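Local coordinates for protein tyrosyl-tRNA synthetase (Aeropyrum pernix, PDB 2CYA) that probably activates tyrosine with ATP and transfers it to the acceptor end of tRNA(Tyr), working as a homodimer, at residues L120-Y126 and S171-M176; R96-R100 and D348-K352. All coordinates share one frame; numbering follows the deposited sequence.

Contact 1. Residues L120-Y126 and S171-M176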
ATOM      1  N   LEU A 120     -13.818   0.199  -3.720  1.00 30.56           N
ATOM      2  CA  LEU A 120     -12.753  -0.789  -3.750  1.00 30.24           C
ATOM      3  C   LEU A 120     -11.940  -0.689  -2.452  1.00 30.78           C
ATOM      4  O   LEU A 120     -11.572  -1.702  -1.861  1.00 32.61           O
ATOM      5  CB  LEU A 120     -11.843  -0.551  -4.962  1.00 31.38           C
ATOM      6  CG  LEU A 120     -12.222  -1.243  -6.286  1.00 31.34           C
ATOM      7  CD1 LEU A 120     -13.668  -0.946  -6.662  1.00 31.26           C
ATOM      8  CD2 LEU A 120     -11.286  -0.772  -7.373  1.00 28.30           C
ATOM      9  N   ALA A 121     -11.686   0.540  -2.016  1.00 28.43           N
ATOM     10  CA  ALA A 121     -10.907   0.805  -0.817  1.00 29.32           C
ATOM     11  C   ALA A 121     -11.487   0.176   0.446  1.00 29.80           C
ATOM     12  O   ALA A 121     -10.744  -0.099   1.390  1.00 28.41           O
ATOM     13  CB  ALA A 121     -10.749   2.331  -0.615  1.00 27.69           C
ATOM     14  N   SER A 122     -12.800  -0.055   0.438  1.00 29.24           N
ATOM     15  CA  SER A 122     -13.537  -0.620   1.566  1.00 30.86           C
ATOM     16  C   SER A 122     -13.492  -2.124   1.613  1.00 30.27           C
ATOM     17  O   SER A 122     -14.060  -2.726   2.514  1.00 31.51           O
ATOM     18  CB  SER A 122     -15.022  -0.237   1.498  1.00 30.86           C
ATOM     19  OG  SER A 122     -15.206   1.161   1.478  1.00 37.22           O
ATOM     20  N   ASP A 123     -12.864  -2.742   0.630  1.00 30.33           N
ATOM     21  CA  ASP A 123     -12.831  -4.191   0.610  1.00 30.67           C
ATOM     22  C   ASP A 123     -11.434  -4.673   0.917  1.00 30.64           C
ATOM     23  O   ASP A 123     -10.482  -4.330   0.214  1.00 30.23           O
ATOM     24  CB  ASP A 123     -13.281  -4.712  -0.758  1.00 31.57           C
ATOM     25  CG  ASP A 123     -13.486  -6.217  -0.772  1.00 33.56           C
ATOM     26  OD1 ASP A 123     -13.063  -6.903   0.188  1.00 36.06           O
ATOM     27  OD2 ASP A 123     -14.073  -6.723  -1.748  1.00 35.19           O
ATOM     28  N   LYS A 124     -11.317  -5.470   1.971  1.00 30.55           N
ATOM     29  CA  LYS A 124     -10.022  -6.008   2.363  1.00 32.55           C
ATOM     30  C   LYS A 124      -9.401  -6.810   1.228  1.00 31.09           C
ATOM     31  O   LYS A 124      -8.179  -6.803   1.040  1.00 31.56           O
ATOM     32  CB  LYS A 124     -10.165  -6.879   3.617  1.00 34.96           C
ATOM     33  CG  LYS A 124     -10.892  -8.204   3.442  1.00 38.48           C
ATOM     34  CD  LYS A 124     -11.035  -8.895   4.811  1.00 41.73           C
ATOM     35  CE  LYS A 124     -11.221 -10.405   4.690  1.00 44.57           C
ATOM     36  NZ  LYS A 124     -12.442 -10.727   3.903  1.00 49.82           N
ATOM     37  N   ASP A 125     -10.234  -7.492   0.450  1.00 30.43           N
ATOM     38  CA  ASP A 125      -9.703  -8.274  -0.661  1.00 31.09           C
ATOM     39  C   ASP A 125      -8.990  -7.405  -1.682  1.00 29.18           C
ATOM     40  O   ASP A 125      -8.054  -7.855  -2.327  1.00 29.61           O
ATOM     41  CB  ASP A 125     -10.813  -9.075  -1.337  1.00 34.68           C
ATOM     42  CG  ASP A 125     -11.323 -10.200  -0.453  1.00 37.34           C
ATOM     43  OD1 ASP A 125     -10.553 -10.639   0.432  1.00 39.17           O
ATOM     44  OD2 ASP A 125     -12.476 -10.645  -0.645  1.00 39.81           O
ATOM     45  N   TYR A 126      -9.424  -6.158  -1.827  1.00 26.02           N
ATOM     46  CA  TYR A 126      -8.756  -5.279  -2.758  1.00 25.94           C
ATOM     47  C   TYR A 126      -7.327  -5.027  -2.259  1.00 26.64           C
ATOM     48  O   TYR A 126      -6.363  -5.161  -3.028  1.00 25.65           O
ATOM     49  CB  TYR A 126      -9.494  -3.951  -2.878  1.00 24.77           C
ATOM     50  CG  TYR A 126      -8.715  -2.921  -3.646  1.00 25.44           C
ATOM     51  CD1 TYR A 126      -8.604  -2.987  -5.042  1.00 24.68           C
ATOM     52  CD2 TYR A 126      -8.118  -1.855  -2.983  1.00 25.53           C
ATOM     53  CE1 TYR A 126      -7.921  -1.998  -5.748  1.00 26.20           C
ATOM     54  CE2 TYR A 126      -7.429  -0.873  -3.671  1.00 24.47           C
ATOM     55  CZ  TYR A 126      -7.330  -0.939  -5.050  1.00 26.91           C
ATOM     56  OH  TYR A 126      -6.632   0.054  -5.717  1.00 24.27           O
ATOM     57  N   SER A 171      -4.089  -3.253  -9.356  1.00 21.80           N
ATOM     58  CA  SER A 171      -5.047  -3.978  -8.545  1.00 22.46           C
ATOM     59  C   SER A 171      -6.486  -3.644  -8.902  1.00 21.53           C
ATOM     60  O   SER A 171      -7.363  -4.482  -8.739  1.00 22.50           O
ATOM     61  CB  SER A 171      -4.798  -3.715  -7.054  1.00 23.52           C
ATOM     62  OG  SER A 171      -3.510  -4.180  -6.689  1.00 24.63           O
ATOM     63  N   ASP A 172      -6.726  -2.412  -9.350  1.00 20.36           N
ATOM     64  CA  ASP A 172      -8.063  -1.989  -9.759  1.00 22.07           C
ATOM     65  C   ASP A 172      -8.505  -2.881 -10.921  1.00 22.19           C
ATOM     66  O   ASP A 172      -9.640  -3.362 -10.953  1.00 20.75           O
ATOM     67  CB  ASP A 172      -8.071  -0.536 -10.263  1.00 18.13           C
ATOM     68  CG  ASP A 172      -7.819   0.484  -9.170  1.00 21.74           C
ATOM     69  OD1 ASP A 172      -8.024   0.174  -7.981  1.00 20.60           O
ATOM     70  OD2 ASP A 172      -7.436   1.620  -9.508  1.00 22.75           O
ATOM     71  N   ILE A 173      -7.597  -3.064 -11.883  1.00 21.77           N
ATOM     72  CA  ILE A 173      -7.847  -3.885 -13.069  1.00 22.19           C
ATOM     73  C   ILE A 173      -8.124  -5.331 -12.665  1.00 24.43           C
ATOM     74  O   ILE A 173      -9.110  -5.914 -13.103  1.00 24.20           O
ATOM     75  CB  ILE A 173      -6.622  -3.830 -14.051  1.00 21.98           C
ATOM     76  CG1 ILE A 173      -6.527  -2.427 -14.666  1.00 21.16           C
ATOM     77  CG2 ILE A 173      -6.738  -4.897 -15.148  1.00 21.57           C
ATOM     78  CD1 ILE A 173      -5.192  -2.146 -15.349  1.00 17.34           C
ATOM     79  N   PHE A 174      -7.276  -5.914 -11.820  1.00 25.36           N
ATOM     80  CA  PHE A 174      -7.507  -7.306 -11.424  1.00 26.19           C
ATOM     81  C   PHE A 174      -8.762  -7.444 -10.556  1.00 26.97           C
ATOM     82  O   PHE A 174      -9.575  -8.355 -10.758  1.00 25.09           O
ATOM     83  CB  PHE A 174      -6.303  -7.892 -10.662  1.00 26.75           C
ATOM     84  CG  PHE A 174      -5.006  -7.930 -11.457  1.00 27.54           C
ATOM     85  CD1 PHE A 174      -5.009  -8.107 -12.842  1.00 26.10           C
ATOM     86  CD2 PHE A 174      -3.774  -7.862 -10.794  1.00 27.18           C
ATOM     87  CE1 PHE A 174      -3.816  -8.220 -13.552  1.00 28.07           C
ATOM     88  CE2 PHE A 174      -2.563  -7.973 -11.492  1.00 25.11           C
ATOM     89  CZ  PHE A 174      -2.576  -8.152 -12.871  1.00 28.20           C
ATOM     90  N   TYR A 175      -8.925  -6.543  -9.590  1.00 25.47           N
ATOM     91  CA  TYR A 175     -10.084  -6.607  -8.707  1.00 26.35           C
ATOM     92  C   TYR A 175     -11.393  -6.583  -9.500  1.00 27.27           C
ATOM     93  O   TYR A 175     -12.330  -7.308  -9.172  1.00 28.63           O
ATOM     94  CB  TYR A 175     -10.071  -5.439  -7.723  1.00 26.97           C
ATOM     95  CG  TYR A 175     -11.209  -5.471  -6.726  1.00 28.67           C
ATOM     96  CD1 TYR A 175     -11.116  -6.223  -5.549  1.00 30.45           C
ATOM     97  CD2 TYR A 175     -12.374  -4.731  -6.948  1.00 29.85           C
ATOM     98  CE1 TYR A 175     -12.165  -6.226  -4.608  1.00 31.12           C
ATOM     99  CE2 TYR A 175     -13.420  -4.731  -6.023  1.00 30.35           C
ATOM    100  CZ  TYR A 175     -13.308  -5.479  -4.856  1.00 30.59           C
ATOM    101  OH  TYR A 175     -14.350  -5.482  -3.951  1.00 33.46           O
ATOM    102  N   MET A 176     -11.463  -5.749 -10.538  1.00 28.05           N
ATOM    103  CA  MET A 176     -12.674  -5.663 -11.365  1.00 27.76           C
ATOM    104  C   MET A 176     -12.767  -6.768 -12.409  1.00 29.13           C
ATOM    105  O   MET A 176     -13.652  -6.756 -13.272  1.00 30.27           O
ATOM    106  CB  MET A 176     -12.773  -4.292 -12.018  1.00 28.54           C
ATOM    107  CG  MET A 176     -13.020  -3.188 -10.996  1.00 31.26           C
ATOM    108  SD  MET A 176     -13.266  -1.569 -11.721  1.00 37.47           S
ATOM    109  CE  MET A 176     -11.674  -0.991 -11.638  1.00 34.28           C
TER
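Tyr175 and Tyr126 meet as a T-shaped pair, the edge of the Tyr126 ring directed at the face of the Tyr175 ring, with planes at 89° and centroids 5.7 Å apart. The pair illustrates how two crossed aromatics can each bring a hydroxyl to a carboxylate on the other segment. Tyr175 has its CG anti to the backbone N (chi1 -177°), which carries the ring out from helix 161-175 alongside Leu120 and Tyr126, both on one side of its plane. Its OH donates to Asp123 OD2 at 2.5 Å, on the anti lone pair of that oxygen, away from OD1; the carboxylate stands nearly perpendicular to the ring. Asp123 has a second task: as N-cap of helix 124-135 it takes Asp125 N on OD1 at 2.9 Å, approached from above the carboxylate plane. One carboxylate thus holds both a helix start and a neighbouring helix's tyrosine. In this synthetase, helix 161-175 leads into the central strand 180-184 of the Rossmann-type sheet and carries Asp172, predicted to bind L-tyrosine. Tyr126 OH donates to Asp172 OD1 at 2.7 Å from above the carboxylate plane, with ring and carboxylate nearly parallel, 14° apart; Met168 O also lies within hydrogen-bonding reach of this hydroxyl, and Asp172 OD2 has a weak bond to His77. Tyr126 thus probably acts from the second shell, helping to position a predicted tyrosine-binding aspartate. Leu120 packs against both rings: its CB lies 4.0 Å above the Tyr126 ring, over its centre, while CG reaches Tyr175 CD2 at 3.6 Å. Replacing Tyr175 by an alanine would probably leave Asp123 OD2 without its hydroxyl mate and open a gap beside Leu120 and Tyr126. Leu120 CD2 is 4.3 Å from Met176 CE, whose side chain neighbours Tyr39 of the predicted tyrosine site.

Contact 2. Residues R96-R100 and D348-K352; sequences RIVRR and DPAMK
Met351 reaches from the first turn of helix 349-360 to helix 88-104, and the tight part of this contact is built around it. Its CG packs on Ile97 CG1 at 3.8 Å, its SD lies 3.6 Å from Arg100 CB, and its CE comes 3.5 Å from the backbone Arg96 O. Bends at chi2 and chi3 of Met351 turn the methyl group toward the backbone of helix 88-104. The two helices join the catalytic, Rossmann-type part of the chain to its helical C-terminal part, which in related tyrosyl-tRNA synthetases recognises the anticodon. On another side of helix 88-104, Val98 packs against Trp52, an inferred ATP-site residue. Toward solvent the contact loosens into charge. Arg100, bent at chi2 and chi3 (both 55°), curls its guanidinium so that Met351 CE sits over one face, offset toward the rim, while NH1 donates within the guanidinium plane to Asp348 OD2 at 3.2 Å with an N-H...O angle of 167°, reaching that oxygen from above the carboxylate plane. Asp348 is also the N-cap, its OD1 accepting Met351 N at 2.8 Å. Arg96 is more peripheral still, an exposed side chain that touches the methionine methyl with its CB at 4.3 Å.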
ATOM      1  N   ARG A  96     -18.786  13.982 -10.616  1.00 33.47           N
ATOM      2  CA  ARG A  96     -20.208  14.135 -10.942  1.00 33.72           C
ATOM      3  C   ARG A  96     -20.328  14.923 -12.253  1.00 31.94           C
ATOM      4  O   ARG A  96     -21.199  14.663 -13.068  1.00 31.01           O
ATOM      5  CB  ARG A  96     -20.957  14.882  -9.844  1.00 35.47           C
ATOM      6  CG  ARG A  96     -21.005  14.158  -8.519  1.00 39.97           C
ATOM      7  CD  ARG A  96     -22.165  14.702  -7.685  1.00 42.30           C
ATOM      8  NE  ARG A  96     -21.958  16.095  -7.296  1.00 43.68           N
ATOM      9  CZ  ARG A  96     -21.145  16.486  -6.318  1.00 44.86           C
ATOM     10  NH1 ARG A  96     -20.456  15.586  -5.615  1.00 43.55           N
ATOM     11  NH2 ARG A  96     -21.017  17.783  -6.050  1.00 44.48           N
ATOM     12  N   ILE A  97     -19.435  15.879 -12.456  1.00 30.05           N
ATOM     13  CA  ILE A  97     -19.458  16.663 -13.679  1.00 30.31           C
ATOM     14  C   ILE A  97     -19.077  15.783 -14.876  1.00 28.71           C
ATOM     15  O   ILE A  97     -19.701  15.853 -15.935  1.00 30.22           O
ATOM     16  CB  ILE A  97     -18.515  17.870 -13.556  1.00 31.10           C
ATOM     17  CG1 ILE A  97     -19.080  18.832 -12.502  1.00 33.53           C
ATOM     18  CG2 ILE A  97     -18.393  18.598 -14.898  1.00 31.36           C
ATOM     19  CD1 ILE A  97     -18.203  20.042 -12.213  1.00 35.96           C
ATOM     20  N   VAL A  98     -18.066  14.943 -14.708  1.00 26.20           N
ATOM     21  CA  VAL A  98     -17.656  14.044 -15.773  1.00 24.46           C
ATOM     22  C   VAL A  98     -18.838  13.160 -16.200  1.00 26.14           C
ATOM     23  O   VAL A  98     -19.044  12.951 -17.397  1.00 25.60           O
ATOM     24  CB  VAL A  98     -16.437  13.180 -15.318  1.00 24.85           C
ATOM     25  CG1 VAL A  98     -16.245  11.959 -16.237  1.00 19.46           C
ATOM     26  CG2 VAL A  98     -15.167  14.069 -15.326  1.00 23.38           C
ATOM     27  N   ARG A  99     -19.624  12.648 -15.247  1.00 26.10           N
ATOM     28  CA  ARG A  99     -20.759  11.808 -15.636  1.00 30.56           C
ATOM     29  C   ARG A  99     -21.744  12.580 -16.507  1.00 30.54           C
ATOM     30  O   ARG A  99     -22.278  12.042 -17.483  1.00 28.52           O
ATOM     31  CB  ARG A  99     -21.520  11.263 -14.425  1.00 32.50           C
ATOM     32  CG  ARG A  99     -20.853  10.099 -13.752  1.00 39.69           C
ATOM     33  CD  ARG A  99     -21.696   9.531 -12.621  1.00 45.59           C
ATOM     34  NE  ARG A  99     -20.925   9.540 -11.380  1.00 54.38           N
ATOM     35  CZ  ARG A  99     -21.244  10.237 -10.291  1.00 56.95           C
ATOM     36  NH1 ARG A  99     -22.342  10.987 -10.264  1.00 59.37           N
ATOM     37  NH2 ARG A  99     -20.437  10.218  -9.240  1.00 58.02           N
ATOM     38  N   ARG A 100     -21.985  13.833 -16.138  1.00 29.80           N
ATOM     39  CA  ARG A 100     -22.919  14.670 -16.877  1.00 32.38           C
ATOM     40  C   ARG A 100     -22.370  14.991 -18.252  1.00 31.10           C
ATOM     41  O   ARG A 100     -23.113  15.027 -19.229  1.00 32.74           O
ATOM     42  CB  ARG A 100     -23.196  15.970 -16.113  1.00 33.78           C
ATOM     43  CG  ARG A 100     -24.152  16.932 -16.817  1.00 35.00           C
ATOM     44  CD  ARG A 100     -25.475  16.274 -17.153  1.00 37.58           C
ATOM     45  NE  ARG A 100     -26.099  15.689 -15.971  1.00 41.33           N
ATOM     46  CZ  ARG A 100     -26.581  16.394 -14.958  1.00 42.60           C
ATOM     47  NH1 ARG A 100     -26.517  17.721 -14.987  1.00 43.40           N
ATOM     48  NH2 ARG A 100     -27.104  15.774 -13.905  1.00 43.15           N
ATOM     49  N   ASP A 348     -27.546  23.137 -14.755  1.00 42.82           N
ATOM     50  CA  ASP A 348     -27.908  22.364 -13.571  1.00 43.96           C
ATOM     51  C   ASP A 348     -27.311  23.131 -12.400  1.00 45.41           C
ATOM     52  O   ASP A 348     -26.107  23.078 -12.175  1.00 46.67           O
ATOM     53  CB  ASP A 348     -27.295  20.969 -13.639  1.00 45.48           C
ATOM     54  CG  ASP A 348     -27.497  20.169 -12.352  1.00 46.18           C
ATOM     55  OD1 ASP A 348     -27.248  20.704 -11.248  1.00 46.48           O
ATOM     56  OD2 ASP A 348     -27.891  18.992 -12.448  1.00 49.03           O
ATOM     57  N   PRO A 349     -28.149  23.849 -11.636  1.00 46.31           N
ATOM     58  CA  PRO A 349     -27.751  24.655 -10.478  1.00 46.61           C
ATOM     59  C   PRO A 349     -26.746  24.026  -9.509  1.00 47.26           C
ATOM     60  O   PRO A 349     -25.721  24.634  -9.182  1.00 46.99           O
ATOM     61  CB  PRO A 349     -29.090  24.971  -9.810  1.00 47.89           C
ATOM     62  CG  PRO A 349     -30.007  25.095 -10.980  1.00 48.73           C
ATOM     63  CD  PRO A 349     -29.614  23.867 -11.796  1.00 47.97           C
ATOM     64  N   ALA A 350     -27.043  22.821  -9.042  1.00 48.13           N
ATOM     65  CA  ALA A 350     -26.155  22.133  -8.113  1.00 49.04           C
ATOM     66  C   ALA A 350     -24.798  22.004  -8.784  1.00 49.37           C
ATOM     67  O   ALA A 350     -23.768  22.436  -8.250  1.00 50.04           O
ATOM     68  CB  ALA A 350     -26.710  20.745  -7.783  1.00 49.83           C
ATOM     69  N   MET A 351     -24.815  21.418  -9.975  1.00 47.36           N
ATOM     70  CA  MET A 351     -23.597  21.223 -10.739  1.00 44.38           C
ATOM     71  C   MET A 351     -22.857  22.526 -10.971  1.00 42.15           C
ATOM     72  O   MET A 351     -21.624  22.567 -10.904  1.00 41.46           O
ATOM     73  CB  MET A 351     -23.913  20.571 -12.072  1.00 44.25           C
ATOM     74  CG  MET A 351     -22.675  20.083 -12.758  1.00 45.40           C
ATOM     75  SD  MET A 351     -23.056  18.636 -13.669  1.00 49.17           S
ATOM     76  CE  MET A 351     -23.282  17.441 -12.355  1.00 39.85           C
ATOM     77  N   LYS A 352     -23.596  23.594 -11.250  1.00 40.37           N
ATOM     78  CA  LYS A 352     -22.945  24.879 -11.463  1.00 41.44           C
ATOM     79  C   LYS A 352     -22.232  25.245 -10.164  1.00 41.79           C
ATOM     80  O   LYS A 352     -21.134  25.809 -10.178  1.00 38.88           O
ATOM     81  CB  LYS A 352     -23.971  25.958 -11.829  1.00 41.08           C
ATOM     82  CG  LYS A 352     -23.344  27.323 -12.099  1.00 43.54           C
ATOM     83  CD  LYS A 352     -24.344  28.297 -12.733  1.00 46.91           C
ATOM     84  CE  LYS A 352     -23.675  29.615 -13.159  1.00 45.96           C
ATOM     85  NZ  LYS A 352     -23.280  30.457 -11.989  1.00 51.34           N
TER

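In the fold
From the N terminus the chain passes through strands 37-42 and 68-73 before helix 88-104 supplies the first half of contact 2. Edge strand 113-116 follows, then the turn at 120-126 opens contact 1, which closes after 44 intervening residues at 171-176, just ahead of strand 180-184. Contact 2 closes much later, 247 residues after its first segment, beyond the KMSKS region, at the start of the last helix, 349-360. The short loop therefore lies wholly within the long one. Contact 1 ties together helices of the catalytic part beside the predicted tyrosine site; contact 2 joins that part to the last helix. Their centres are about 27 Å apart and their nearest atoms about 13 Å.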